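Local coordinates for protein exodeoxyribonuclease III (Archaeoglobus fulgidus, PDB 2VOA) that acts as an abasic-site (AP) endonuclease of the exonuclease III family and probably uses magnesium or manganese ions to cut damaged DNA, at residues R15-N26 against D236-S246; E195-Y203 against R211-A219. The protein carries 1 engineered substitution. One frame throughout, in Å; residues are numbered along the deposited sequence.

Contact 1 (15-26 with 236-246) packs helix 16-26, which lies on strands 2-8 and 30-34, against the chain leading to Asp247 and His248. Contact 2 (195-203 with 211-219) lies inside the loop that contact 1 closes and includes Asp218. Their centres are about 17 Å apart, yet they touch: Tyr203 OH is 2.7 Å from Pro245 O and Arg240 NH2 is 2.8 Å from Tyr201 O, both probable hydrogen bonds. Both reach the same DNA strand, Arg15 at DG3 of chain C and Tyr203 at DC2 and DG1 of that chain. The predicted metal and catalytic residues Asp146, Asp247 and His248 lie beside them, the side chain of Asp218 being about 3 Å from those of Asp146 and His248.

Contact 1. Residues R15-N26 against D236-S246; sequences RLHIVIPWLKEN and DIKPRLAEKPS. With nucleotides of chain C.
Helix 16-26, which packs on strand 2-8 of the DNase I-like fold, meets the turn and loop 236-246 through side chains spread from its N-cap to its last turn. Arg15, the N-cap residue, has a chain bent at chi2 and chi3, bringing NH1 to 2.8 Å from Lys244 O. That carbonyl lies near the guanidinium plane, whereas NH1 stands above the carbonyl plane. NH1 also donates to DG3 of chain C at OP1 (3.0 Å, 165°), and NH2 to its O5' (3.1 Å). NE and NH2 also donate to Val9 O and Asn10 O. His17 meets Glu243 O edge-on through NE2 (3.1 Å), with a weak second bond to Lys244 O. Between these polar ends of the contact, Ile18 divides its branches: CG2 packs on Pro239 CB, and CD1 on Ala242 CB at 3.8 Å. Trp22, its CG anti to the backbone N, reaches Asp236 OD1 with NE1 (2.8 Å, 161°) on the anti side, tilted out of the carboxylate plane, the two planes 44° apart. Asp236 OD2 caps Lys238 N (3.1 Å). One water bridges Asn26 ND2 and Asp236 OD1; a second donates to Asn26 OD1 and only weakly to Asp236 OD1. Two arginine nitrogens thus grip the phosphate group while protein carbonyls fix the rotation of the guanidinium; Trp22 NE1 and the first water, donating to OD1, would probably favour an ionised Asp236.

Contact 2. Residues E195-Y203 against R211-A219; sequences ERIYTFYDY and RGLGWRGDA. Engineered in segment 211-219: Gly217 (natural residue Val). With nucleotides of chain C.
Loop 195-203 crosses 211-219 at a single antiparallel bridge with a classic beta bulge, the paths of 197-201 and 212-218 running 95° apart. At Ile197 the carbonyl O rests against Arg216 CG. Tyr198 lays one ring face over Gly214, whose CA makes a CH-pi contact over the face, 4.0 Å from the Tyr198 ring centroid; water 3 joins Tyr198 OH to Gly212 O. Thr199 begins the bulge, its N donating to Trp215 O (2.9 Å). Its hydroxyl takes the position between backbone N and carbonyl carbon, from which OG1 donates to the anti lone pair of Asp218 OD1 at 2.7 Å. Since OD1 also bonds His248 ND1, Thr199 acts as a second-shell residue that probably helps to position the carboxylate of Asp218, a residue predicted to be important for catalytic activity. Phe200 completes the bulge: its N gives a weak second bond to Trp215 O, while its O receives Trp215 N in the carbonyl plane (3.0 Å, 162°). The Phe200 and Trp215 side chains lie side by side, pointing the same way, their rings oblique with planes at 58° and CD2 of Phe200 3.6 Å from CD1 of Trp215. Tyr201 brings CD2 to 3.5 Å from Leu213 O, and water 4 links Asp202 N to that same carbonyl. Tyr203 lays a ring face over the DC2 sugar of chain C, C5' above the ring centre. Gly217 is an engineered residue, valine in the natural sequence. Ile197 and Arg216 pack on helix 187-191, and Arg216 forms salt bridges with Asp155 and Asp186. Ile197 and Thr199 touch strand 230-235 of one sheet, while Asp218 opens strand 218-222 of the other.

Contact 1. Residues R15-N26 against D236-S246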
loop_
_atom_site.group_PDB
_atom_site.type_symbol
_atom_site.label_atom_id
_atom_site.label_comp_id
_atom_site.label_asym_id
_atom_site.label_seq_id
_atom_site.Cartn_x
_atom_site.Cartn_y
_atom_site.Cartn_z
ATOM N N ARG A 15 8.057 1.247 -5.627
ATOM C CA ARG A 15 8.061 0.721 -7.006
ATOM C C ARG A 15 9.080 -0.396 -7.282
ATOM O O ARG A 15 9.262 -0.805 -8.442
ATOM C CB ARG A 15 8.241 1.867 -8.023
ATOM C CG ARG A 15 7.416 1.715 -9.334
ATOM C CD ARG A 15 5.900 1.769 -9.051
ATOM N NE ARG A 15 5.544 3.057 -8.442
ATOM C CZ ARG A 15 4.413 3.318 -7.803
ATOM N NH1 ARG A 15 3.480 2.386 -7.672
ATOM N NH2 ARG A 15 4.221 4.536 -7.286
ATOM N N LEU A 16 9.736 -0.892 -6.231
ATOM C CA LEU A 16 10.703 -1.991 -6.406
ATOM C C LEU A 16 10.050 -3.239 -6.998
ATOM O O LEU A 16 10.690 -3.992 -7.748
ATOM C CB LEU A 16 11.408 -2.329 -5.085
ATOM C CG LEU A 16 12.362 -1.261 -4.526
ATOM C CD1 LEU A 16 12.812 -1.634 -3.122
ATOM C CD2 LEU A 16 13.583 -1.030 -5.447
ATOM N N HIS A 17 8.775 -3.449 -6.683
ATOM C CA HIS A 17 8.054 -4.609 -7.203
ATOM C C HIS A 17 7.891 -4.533 -8.726
ATOM O O HIS A 17 7.558 -5.549 -9.352
ATOM C CB HIS A 17 6.684 -4.742 -6.534
ATOM C CG HIS A 17 5.729 -3.656 -6.919
ATOM N ND1 HIS A 17 5.799 -2.381 -6.397
ATOM C CD2 HIS A 17 4.701 -3.647 -7.799
ATOM C CE1 HIS A 17 4.841 -1.639 -6.927
ATOM N NE2 HIS A 17 4.156 -2.387 -7.777
ATOM N N ILE A 18 8.091 -3.338 -9.296
ATOM C CA ILE A 18 8.087 -3.131 -10.742
ATOM C C ILE A 18 9.525 -3.113 -11.256
ATOM O O ILE A 18 9.863 -3.849 -12.168
ATOM C CB ILE A 18 7.422 -1.762 -11.170
ATOM C CG1 ILE A 18 5.951 -1.690 -10.734
ATOM C CG2 ILE A 18 7.541 -1.553 -12.674
ATOM C CD1 ILE A 18 5.065 -2.767 -11.341
ATOM N N VAL A 19 10.356 -2.256 -10.663
ATOM C CA VAL A 19 11.675 -1.927 -11.244
ATOM C C VAL A 19 12.583 -3.159 -11.246
ATOM O O VAL A 19 13.224 -3.476 -12.248
ATOM C CB VAL A 19 12.347 -0.772 -10.473
ATOM C CG1 VAL A 19 13.815 -0.580 -10.915
ATOM C CG2 VAL A 19 11.540 0.514 -10.644
ATOM N N ILE A 20 12.639 -3.853 -10.118
ATOM C CA ILE A 20 13.555 -4.993 -10.000
ATOM C C ILE A 20 13.215 -6.127 -11.006
ATOM O O ILE A 20 14.087 -6.530 -11.784
ATOM C CB ILE A 20 13.714 -5.457 -8.520
ATOM C CG1 ILE A 20 14.253 -4.303 -7.641
ATOM C CG2 ILE A 20 14.609 -6.731 -8.404
ATOM C CD1 ILE A 20 15.585 -3.666 -8.139
ATOM N N PRO A 21 11.955 -6.613 -11.031
ATOM C CA PRO A 21 11.600 -7.597 -12.085
ATOM C C PRO A 21 11.791 -7.051 -13.520
ATOM O O PRO A 21 12.165 -7.807 -14.445
ATOM C CB PRO A 21 10.115 -7.865 -11.818
ATOM C CG PRO A 21 9.951 -7.594 -10.341
ATOM C CD PRO A 21 10.829 -6.397 -10.095
ATOM N N TRP A 22 11.543 -5.755 -13.708
ATOM C CA TRP A 22 11.695 -5.169 -15.034
ATOM C C TRP A 22 13.177 -5.236 -15.464
ATOM O O TRP A 22 13.471 -5.581 -16.606
ATOM C CB TRP A 22 11.130 -3.741 -15.078
ATOM C CG TRP A 22 11.070 -3.182 -16.472
ATOM C CD1 TRP A 22 10.026 -3.279 -17.358
ATOM C CD2 TRP A 22 12.105 -2.475 -17.145
ATOM N NE1 TRP A 22 10.358 -2.673 -18.553
ATOM C CE2 TRP A 22 11.619 -2.146 -18.441
ATOM C CE3 TRP A 22 13.393 -2.058 -16.776
ATOM C CZ2 TRP A 22 12.391 -1.426 -19.376
ATOM C CZ3 TRP A 22 14.162 -1.334 -17.708
ATOM C CH2 TRP A 22 13.657 -1.048 -18.997
ATOM N N LEU A 23 14.097 -4.933 -14.541
ATOM C CA LEU A 23 15.543 -5.037 -14.825
ATOM C C LEU A 23 15.954 -6.486 -15.111
ATOM O O LEU A 23 16.740 -6.759 -16.021
ATOM C CB LEU A 23 16.394 -4.458 -13.684
ATOM C CG LEU A 23 16.444 -2.928 -13.592
ATOM C CD1 LEU A 23 17.038 -2.494 -12.275
ATOM C CD2 LEU A 23 17.226 -2.331 -14.756
ATOM N N LYS A 24 15.416 -7.422 -14.340
ATOM C CA LYS A 24 15.706 -8.836 -14.577
ATOM C C LYS A 24 15.264 -9.291 -15.974
ATOM O O LYS A 24 15.962 -10.065 -16.623
ATOM C CB LYS A 24 15.082 -9.697 -13.475
ATOM C CG LYS A 24 15.998 -9.849 -12.267
ATOM C CD LYS A 24 15.766 -11.178 -11.548
ATOM C CE LYS A 24 17.091 -11.797 -11.034
ATOM N NZ LYS A 24 16.927 -12.619 -9.777
ATOM N N GLU A 25 14.125 -8.781 -16.439
ATOM C CA GLU A 25 13.534 -9.204 -17.715
ATOM C C GLU A 25 14.242 -8.554 -18.891
ATOM O O GLU A 25 14.587 -9.234 -19.864
ATOM C CB GLU A 25 12.036 -8.874 -17.757
ATOM C CG GLU A 25 11.324 -9.093 -19.115
ATOM C CD GLU A 25 11.275 -10.558 -19.590
ATOM O OE1 GLU A 25 11.280 -11.485 -18.758
ATOM O OE2 GLU A 25 11.202 -10.787 -20.821
ATOM N N ASN A 26 14.467 -7.248 -18.770
ATOM C CA ASN A 26 14.910 -6.410 -19.881
ATOM C C ASN A 26 16.421 -6.214 -19.946
ATOM O O ASN A 26 16.977 -5.913 -21.015
ATOM C CB ASN A 26 14.169 -5.070 -19.827
ATOM C CG ASN A 26 12.699 -5.225 -20.199
ATOM O OD1 ASN A 26 12.351 -5.243 -21.396
ATOM N ND2 ASN A 26 11.836 -5.382 -19.186
ATOM N N ASP A 236 7.548 0.996 -22.987
ATOM C CA ASP A 236 7.040 -0.303 -22.511
ATOM C C ASP A 236 5.764 -0.158 -21.681
ATOM O O ASP A 236 5.808 0.281 -20.535
ATOM C CB ASP A 236 8.141 -1.020 -21.718
ATOM C CG ASP A 236 7.778 -2.454 -21.340
ATOM O OD1 ASP A 236 8.651 -3.114 -20.720
ATOM O OD2 ASP A 236 6.651 -2.927 -21.660
ATOM N N ILE A 237 4.622 -0.518 -22.276
ATOM C CA ILE A 237 3.318 -0.392 -21.611
ATOM C C ILE A 237 3.096 -1.423 -20.479
ATOM O O ILE A 237 2.264 -1.218 -19.577
ATOM C CB ILE A 237 2.143 -0.440 -22.655
ATOM C CG1 ILE A 237 0.798 0.023 -22.047
ATOM C CG2 ILE A 237 2.008 -1.823 -23.263
ATOM C CD1 ILE A 237 0.781 1.446 -21.571
ATOM N N LYS A 238 3.824 -2.541 -20.525
ATOM C CA LYS A 238 3.570 -3.641 -19.578
ATOM C C LYS A 238 3.624 -3.239 -18.080
ATOM O O LYS A 238 2.668 -3.530 -17.339
ATOM C CB LYS A 238 4.456 -4.860 -19.878
ATOM C CG LYS A 238 4.123 -5.531 -21.193
ATOM C CD LYS A 238 4.981 -6.767 -21.415
ATOM C CE LYS A 238 4.816 -7.282 -22.844
ATOM N NZ LYS A 238 6.133 -7.743 -23.400
ATOM N N PRO A 239 4.714 -2.572 -17.639
ATOM C CA PRO A 239 4.746 -2.114 -16.235
ATOM C C PRO A 239 3.624 -1.123 -15.871
ATOM O O PRO A 239 3.228 -1.058 -14.698
ATOM C CB PRO A 239 6.124 -1.451 -16.078
ATOM C CG PRO A 239 6.771 -1.429 -17.428
ATOM C CD PRO A 239 5.940 -2.230 -18.391
ATOM N N ARG A 240 3.113 -0.385 -16.864
ATOM C CA ARG A 240 2.000 0.563 -16.643
ATOM C C ARG A 240 0.637 -0.120 -16.393
ATOM O O ARG A 240 -0.285 0.470 -15.824
ATOM C CB ARG A 240 1.917 1.569 -17.803
ATOM C CG ARG A 240 0.897 2.711 -17.590
ATOM C CD ARG A 240 1.288 3.594 -16.405
ATOM N NE ARG A 240 0.367 4.712 -16.109
ATOM C CZ ARG A 240 -0.769 4.585 -15.414
ATOM N NH1 ARG A 240 -1.187 3.387 -15.015
ATOM N NH2 ARG A 240 -1.531 5.641 -15.169
ATOM N N LEU A 241 0.528 -1.359 -16.855
ATOM C CA LEU A 241 -0.668 -2.182 -16.674
ATOM C C LEU A 241 -0.576 -3.098 -15.456
ATOM O O LEU A 241 -1.577 -3.736 -15.062
ATOM C CB LEU A 241 -0.894 -3.028 -17.931
ATOM C CG LEU A 241 -1.005 -2.310 -19.281
ATOM C CD1 LEU A 241 -0.902 -3.319 -20.417
ATOM C CD2 LEU A 241 -2.327 -1.580 -19.382
ATOM N N ALA A 242 0.612 -3.190 -14.863
ATOM C CA ALA A 242 0.804 -4.065 -13.710
ATOM C C ALA A 242 0.144 -3.480 -12.459
ATOM O O ALA A 242 -0.298 -2.314 -12.467
ATOM C CB ALA A 242 2.287 -4.314 -13.480
ATOM N N GLU A 243 0.082 -4.276 -11.390
ATOM C CA GLU A 243 -0.511 -3.816 -10.127
ATOM C C GLU A 243 0.370 -2.751 -9.479
ATOM O O GLU A 243 1.598 -2.852 -9.523
ATOM C CB GLU A 243 -0.779 -4.990 -9.174
ATOM C CG GLU A 243 -2.105 -5.665 -9.459
ATOM C CD GLU A 243 -3.285 -4.735 -9.188
ATOM O OE1 GLU A 243 -3.851 -4.185 -10.167
ATOM O OE2 GLU A 243 -3.623 -4.536 -7.993
ATOM N N LYS A 244 -0.278 -1.729 -8.916
ATOM C CA LYS A 244 0.387 -0.558 -8.322
ATOM C C LYS A 244 1.502 -0.018 -9.230
ATOM O O LYS A 244 2.685 0.002 -8.868
ATOM C CB LYS A 244 0.862 -0.859 -6.888
ATOM C CG LYS A 244 -0.286 -1.014 -5.885
ATOM C CD LYS A 244 0.244 -1.431 -4.525
ATOM C CE LYS A 244 -0.804 -1.252 -3.439
ATOM N NZ LYS A 244 -0.152 -1.228 -2.087
ATOM N N PRO A 245 1.113 0.425 -10.439
ATOM C CA PRO A 245 2.094 0.912 -11.412
ATOM C C PRO A 245 2.534 2.338 -11.129
ATOM O O PRO A 245 1.804 3.085 -10.472
ATOM C CB PRO A 245 1.317 0.877 -12.727
ATOM C CG PRO A 245 -0.114 1.154 -12.314
ATOM C CD PRO A 245 -0.276 0.508 -10.942
ATOM N N SER A 246 3.708 2.710 -11.647
ATOM C CA SER A 246 4.047 4.135 -11.783
ATOM C C SER A 246 3.046 4.751 -12.767
ATOM O O SER A 246 2.473 4.033 -13.583
ATOM C CB SER A 246 5.446 4.309 -12.389
ATOM O OG SER A 246 5.774 5.696 -12.405
ATOM P P DG C 3 0.933 4.322 -5.212
ATOM O OP1 DG C 3 1.016 3.468 -6.419
ATOM O OP2 DG C 3 0.353 3.789 -3.942
ATOM O "O5'" DG C 3 2.376 4.882 -4.844
ATOM C "C5'" DG C 3 2.667 5.595 -3.659
ATOM C "C4'" DG C 3 3.469 6.809 -4.067
ATOM O "O4'" DG C 3 2.624 7.736 -4.798
ATOM C "C3'" DG C 3 4.039 7.604 -2.908
ATOM O "O3'" DG C 3 5.271 7.060 -2.522
ATOM C "C2'" DG C 3 4.204 8.975 -3.563
ATOM C "C1'" DG C 3 2.883 9.046 -4.302
ATOM N N9 DG C 3 1.727 9.536 -3.530
ATOM C C8 DG C 3 0.619 8.815 -3.140
ATOM N N7 DG C 3 -0.261 9.505 -2.470
ATOM C C5 DG C 3 0.287 10.781 -2.400
ATOM C C6 DG C 3 -0.224 11.964 -1.790
ATOM O O6 DG C 3 -1.299 12.104 -1.189
ATOM N N1 DG C 3 0.649 13.046 -1.939
ATOM C C2 DG C 3 1.854 12.984 -2.609
ATOM N N2 DG C 3 2.570 14.114 -2.657
ATOM N N3 DG C 3 2.346 11.872 -3.182
ATOM C C4 DG C 3 1.509 10.815 -3.050
HETATM O O HOH W 1 8.966 -5.601 -19.891
HETATM O O HOH W 2 10.636 -3.558 -22.601
#

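Contact 2. Residues E195-Y203 against R211-A219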
loop_
_atom_site.group_PDB
_atom_site.type_symbol
_atom_site.label_atom_id
_atom_site.label_comp_id
_atom_site.label_asym_id
_atom_site.label_seq_id
_atom_site.Cartn_x
_atom_site.Cartn_y
_atom_site.Cartn_z
ATOM N N GLU A 195 4.092 9.375 -34.489
ATOM C CA GLU A 195 3.313 8.237 -34.015
ATOM C C GLU A 195 2.938 8.479 -32.556
ATOM O O GLU A 195 3.754 8.936 -31.762
ATOM C CB GLU A 195 4.130 6.953 -34.164
ATOM C CG GLU A 195 3.388 5.658 -33.871
ATOM C CD GLU A 195 4.274 4.418 -34.089
ATOM O OE1 GLU A 195 5.349 4.523 -34.722
ATOM O OE2 GLU A 195 3.872 3.348 -33.602
ATOM N N ARG A 196 1.675 8.211 -32.232
ATOM C CA ARG A 196 1.181 8.420 -30.875
ATOM C C ARG A 196 1.766 7.361 -29.962
ATOM O O ARG A 196 1.390 6.176 -30.058
ATOM C CB ARG A 196 -0.341 8.343 -30.848
ATOM C CG ARG A 196 -1.027 9.523 -31.545
ATOM C CD ARG A 196 -2.513 9.277 -31.614
ATOM N NE ARG A 196 -2.771 8.090 -32.410
ATOM C CZ ARG A 196 -3.935 7.456 -32.478
ATOM N NH1 ARG A 196 -4.973 7.875 -31.773
ATOM N NH2 ARG A 196 -4.047 6.384 -33.246
ATOM N N ILE A 197 2.718 7.795 -29.137
ATOM C CA ILE A 197 3.413 6.964 -28.153
ATOM C C ILE A 197 3.524 7.810 -26.899
ATOM O O ILE A 197 4.087 8.902 -26.948
ATOM C CB ILE A 197 4.814 6.575 -28.615
ATOM C CG1 ILE A 197 4.745 5.736 -29.897
ATOM C CG2 ILE A 197 5.565 5.798 -27.473
ATOM C CD1 ILE A 197 6.080 5.369 -30.485
ATOM N N TYR A 198 2.985 7.306 -25.782
ATOM C CA TYR A 198 2.932 8.104 -24.552
ATOM C C TYR A 198 3.720 7.402 -23.455
ATOM O O TYR A 198 3.730 6.172 -23.385
ATOM C CB TYR A 198 1.495 8.374 -24.104
ATOM C CG TYR A 198 0.689 9.076 -25.162
ATOM C CD1 TYR A 198 -0.513 8.535 -25.594
ATOM C CD2 TYR A 198 1.152 10.259 -25.761
ATOM C CE1 TYR A 198 -1.288 9.157 -26.570
ATOM C CE2 TYR A 198 0.378 10.900 -26.745
ATOM C CZ TYR A 198 -0.815 10.324 -27.163
ATOM O OH TYR A 198 -1.581 10.945 -28.136
ATOM N N THR A 199 4.427 8.195 -22.661
ATOM C CA THR A 199 5.240 7.689 -21.561
ATOM C C THR A 199 4.606 8.032 -20.198
ATOM O O THR A 199 5.194 7.765 -19.155
ATOM C CB THR A 199 6.693 8.235 -21.627
ATOM O OG1 THR A 199 6.680 9.671 -21.722
ATOM C CG2 THR A 199 7.449 7.623 -22.822
ATOM N N PHE A 200 3.440 8.682 -20.239
ATOM C CA PHE A 200 2.741 9.134 -19.037
ATOM C C PHE A 200 1.233 9.110 -19.234
ATOM O O PHE A 200 0.720 9.608 -20.234
ATOM C CB PHE A 200 3.183 10.544 -18.660
ATOM C CG PHE A 200 2.337 11.172 -17.587
ATOM C CD1 PHE A 200 2.430 10.733 -16.271
ATOM C CD2 PHE A 200 1.448 12.193 -17.897
ATOM C CE1 PHE A 200 1.635 11.319 -15.252
ATOM C CE2 PHE A 200 0.658 12.792 -16.892
ATOM C CZ PHE A 200 0.760 12.332 -15.557
ATOM N N TYR A 201 0.522 8.532 -18.264
ATOM C CA TYR A 201 -0.936 8.593 -18.214
ATOM C C TYR A 201 -1.281 8.985 -16.786
ATOM O O TYR A 201 -0.868 8.302 -15.840
ATOM C CB TYR A 201 -1.571 7.233 -18.525
ATOM C CG TYR A 201 -1.347 6.760 -19.937
ATOM C CD1 TYR A 201 -0.256 5.959 -20.248
ATOM C CD2 TYR A 201 -2.256 7.076 -20.958
ATOM C CE1 TYR A 201 -0.044 5.494 -21.547
ATOM C CE2 TYR A 201 -2.052 6.618 -22.252
ATOM C CZ TYR A 201 -0.951 5.837 -22.536
ATOM O OH TYR A 201 -0.752 5.362 -23.813
ATOM N N ASP A 202 -2.010 10.085 -16.628
ATOM C CA ASP A 202 -2.349 10.610 -15.301
ATOM C C ASP A 202 -3.219 9.620 -14.546
ATOM O O ASP A 202 -4.204 9.140 -15.095
ATOM C CB ASP A 202 -3.049 11.969 -15.455
ATOM C CG ASP A 202 -3.188 12.719 -14.154
ATOM O OD1 ASP A 202 -3.674 12.140 -13.171
ATOM O OD2 ASP A 202 -2.864 13.935 -14.130
ATOM N N TYR A 203 -2.861 9.311 -13.298
ATOM C CA TYR A 203 -3.647 8.378 -12.482
ATOM C C TYR A 203 -5.122 8.798 -12.370
ATOM O O TYR A 203 -6.031 7.961 -12.217
ATOM C CB TYR A 203 -3.117 8.348 -11.060
ATOM C CG TYR A 203 -1.790 7.664 -10.797
ATOM C CD1 TYR A 203 -0.806 8.311 -10.041
ATOM C CD2 TYR A 203 -1.540 6.361 -11.229
ATOM C CE1 TYR A 203 0.398 7.681 -9.722
ATOM C CE2 TYR A 203 -0.318 5.718 -10.926
ATOM C CZ TYR A 203 0.628 6.377 -10.159
ATOM O OH TYR A 203 1.813 5.756 -9.834
ATOM N N ARG A 211 -8.381 5.114 -23.700
ATOM C CA ARG A 211 -8.808 6.196 -24.597
ATOM C C ARG A 211 -7.694 7.095 -25.125
ATOM O O ARG A 211 -7.967 8.138 -25.735
ATOM C CB ARG A 211 -9.948 7.014 -24.012
ATOM C CG ARG A 211 -9.791 7.426 -22.594
ATOM C CD ARG A 211 -11.151 7.300 -21.925
ATOM N NE ARG A 211 -11.227 8.125 -20.725
ATOM C CZ ARG A 211 -11.659 9.386 -20.691
ATOM N NH1 ARG A 211 -12.070 9.997 -21.801
ATOM N NH2 ARG A 211 -11.671 10.045 -19.536
ATOM N N GLY A 212 -6.459 6.672 -24.883
ATOM C CA GLY A 212 -5.263 7.319 -25.433
ATOM C C GLY A 212 -5.023 8.716 -24.884
ATOM O O GLY A 212 -4.538 9.598 -25.603
ATOM N N LEU A 213 -5.351 8.921 -23.610
ATOM C CA LEU A 213 -5.176 10.233 -22.974
ATOM C C LEU A 213 -3.855 10.250 -22.218
ATOM O O LEU A 213 -3.809 10.192 -20.980
ATOM C CB LEU A 213 -6.360 10.563 -22.056
ATOM C CG LEU A 213 -7.749 10.633 -22.716
ATOM C CD1 LEU A 213 -8.782 10.861 -21.636
ATOM C CD2 LEU A 213 -7.776 11.742 -23.750
ATOM N N GLY A 214 -2.773 10.313 -22.989
ATOM C CA GLY A 214 -1.434 10.353 -22.438
ATOM C C GLY A 214 -0.605 11.507 -22.973
ATOM O O GLY A 214 -1.073 12.298 -23.829
ATOM N N TRP A 215 0.616 11.575 -22.437
ATOM C CA TRP A 215 1.649 12.574 -22.769
ATOM C C TRP A 215 2.971 11.890 -23.012
ATOM O O TRP A 215 3.232 10.794 -22.494
ATOM C CB TRP A 215 1.889 13.524 -21.577
ATOM C CG TRP A 215 0.728 14.283 -21.113
ATOM C CD1 TRP A 215 -0.398 13.784 -20.499
ATOM C CD2 TRP A 215 0.556 15.700 -21.180
ATOM N NE1 TRP A 215 -1.253 14.804 -20.202
ATOM C CE2 TRP A 215 -0.699 15.990 -20.606
ATOM C CE3 TRP A 215 1.342 16.755 -21.675
ATOM C CZ2 TRP A 215 -1.205 17.302 -20.511
ATOM C CZ3 TRP A 215 0.817 18.083 -21.587
ATOM C CH2 TRP A 215 -0.426 18.322 -21.006
ATOM N N ARG A 216 3.841 12.537 -23.796
ATOM C CA ARG A 216 5.191 12.002 -23.998
ATOM C C ARG A 216 6.187 13.116 -23.625
ATOM O O ARG A 216 6.672 13.876 -24.488
ATOM C CB ARG A 216 5.380 11.481 -25.442
ATOM C CG ARG A 216 6.546 10.444 -25.576
ATOM C CD ARG A 216 7.927 11.081 -25.413
ATOM N NE ARG A 216 8.203 11.954 -26.550
ATOM C CZ ARG A 216 9.408 12.204 -27.060
ATOM N NH1 ARG A 216 10.519 11.681 -26.510
ATOM N NH2 ARG A 216 9.499 12.980 -28.132
ATOM N N GLY A 217 6.452 13.217 -22.318
ATOM C CA GLY A 217 7.381 14.224 -21.772
ATOM C C GLY A 217 8.729 13.657 -21.317
ATOM O O GLY A 217 9.589 14.411 -20.822
ATOM N N ASP A 218 8.900 12.346 -21.458
ATOM C CA ASP A 218 10.145 11.624 -21.140
ATOM C C ASP A 218 10.926 11.417 -22.449
ATOM O O ASP A 218 10.332 11.194 -23.508
ATOM C CB ASP A 218 9.843 10.264 -20.494
ATOM C CG ASP A 218 9.014 10.388 -19.243
ATOM O OD1 ASP A 218 7.767 10.250 -19.321
ATOM O OD2 ASP A 218 9.630 10.638 -18.187
ATOM N N ALA A 219 12.261 11.472 -22.392
ATOM C CA ALA A 219 13.038 11.391 -23.637
ATOM C C ALA A 219 14.417 10.768 -23.390
ATOM O O ALA A 219 14.955 10.838 -22.265
ATOM C CB ALA A 219 13.172 12.779 -24.323
ATOM P P DC C 2 -5.018 4.827 -7.820
ATOM O OP1 DC C 2 -4.708 3.933 -8.952
ATOM O OP2 DC C 2 -5.925 4.368 -6.730
ATOM O "O5'" DC C 2 -3.686 5.260 -7.086
ATOM C "C5'" DC C 2 -2.593 5.659 -7.916
ATOM C "C4'" DC C 2 -1.545 6.366 -7.101
ATOM O "O4'" DC C 2 -2.022 7.711 -6.863
ATOM C "C3'" DC C 2 -1.225 5.742 -5.740
ATOM O "O3'" DC C 2 0.165 5.638 -5.625
ATOM C "C2'" DC C 2 -1.709 6.794 -4.745
ATOM C "C1'" DC C 2 -1.542 8.058 -5.590
ATOM N N1 DC C 2 -2.265 9.280 -5.043
ATOM C C2 DC C 2 -1.669 10.539 -5.213
ATOM O O2 DC C 2 -0.604 10.632 -5.831
ATOM N N3 DC C 2 -2.297 11.629 -4.694
ATOM C C4 DC C 2 -3.442 11.488 -4.027
ATOM N N4 DC C 2 -4.000 12.603 -3.548
ATOM C C5 DC C 2 -4.071 10.226 -3.838
ATOM C C6 DC C 2 -3.446 9.153 -4.349
ATOM O "O5'" DG C 1 -8.878 9.473 -9.379
ATOM C "C5'" DG C 1 -8.421 8.543 -8.413
ATOM C "C4'" DG C 1 -7.061 7.995 -8.818
ATOM O "O4'" DG C 1 -6.051 9.037 -8.979
ATOM C "C3'" DG C 1 -6.449 7.045 -7.804
ATOM O "O3'" DG C 1 -5.607 6.138 -8.493
ATOM C "C2'" DG C 1 -5.631 7.953 -6.892
ATOM C "C1'" DG C 1 -5.143 9.002 -7.891
ATOM N N9 DG C 1 -5.109 10.352 -7.365
ATOM C C8 DG C 1 -6.054 10.975 -6.571
ATOM N N7 DG C 1 -5.749 12.209 -6.298
ATOM C C5 DG C 1 -4.555 12.419 -6.959
ATOM C C6 DG C 1 -3.755 13.570 -7.004
ATOM O O6 DG C 1 -3.999 14.656 -6.453
ATOM N N1 DG C 1 -2.616 13.380 -7.797
ATOM C C2 DG C 1 -2.282 12.198 -8.438
ATOM N N2 DG C 1 -1.136 12.189 -9.149
ATOM N N3 DG C 1 -3.039 11.103 -8.387
ATOM C C4 DG C 1 -4.147 11.290 -7.629
HETATM O O HOH W 3 -4.138 9.920 -28.211
HETATM O O HOH W 4 -2.699 11.580 -18.877
#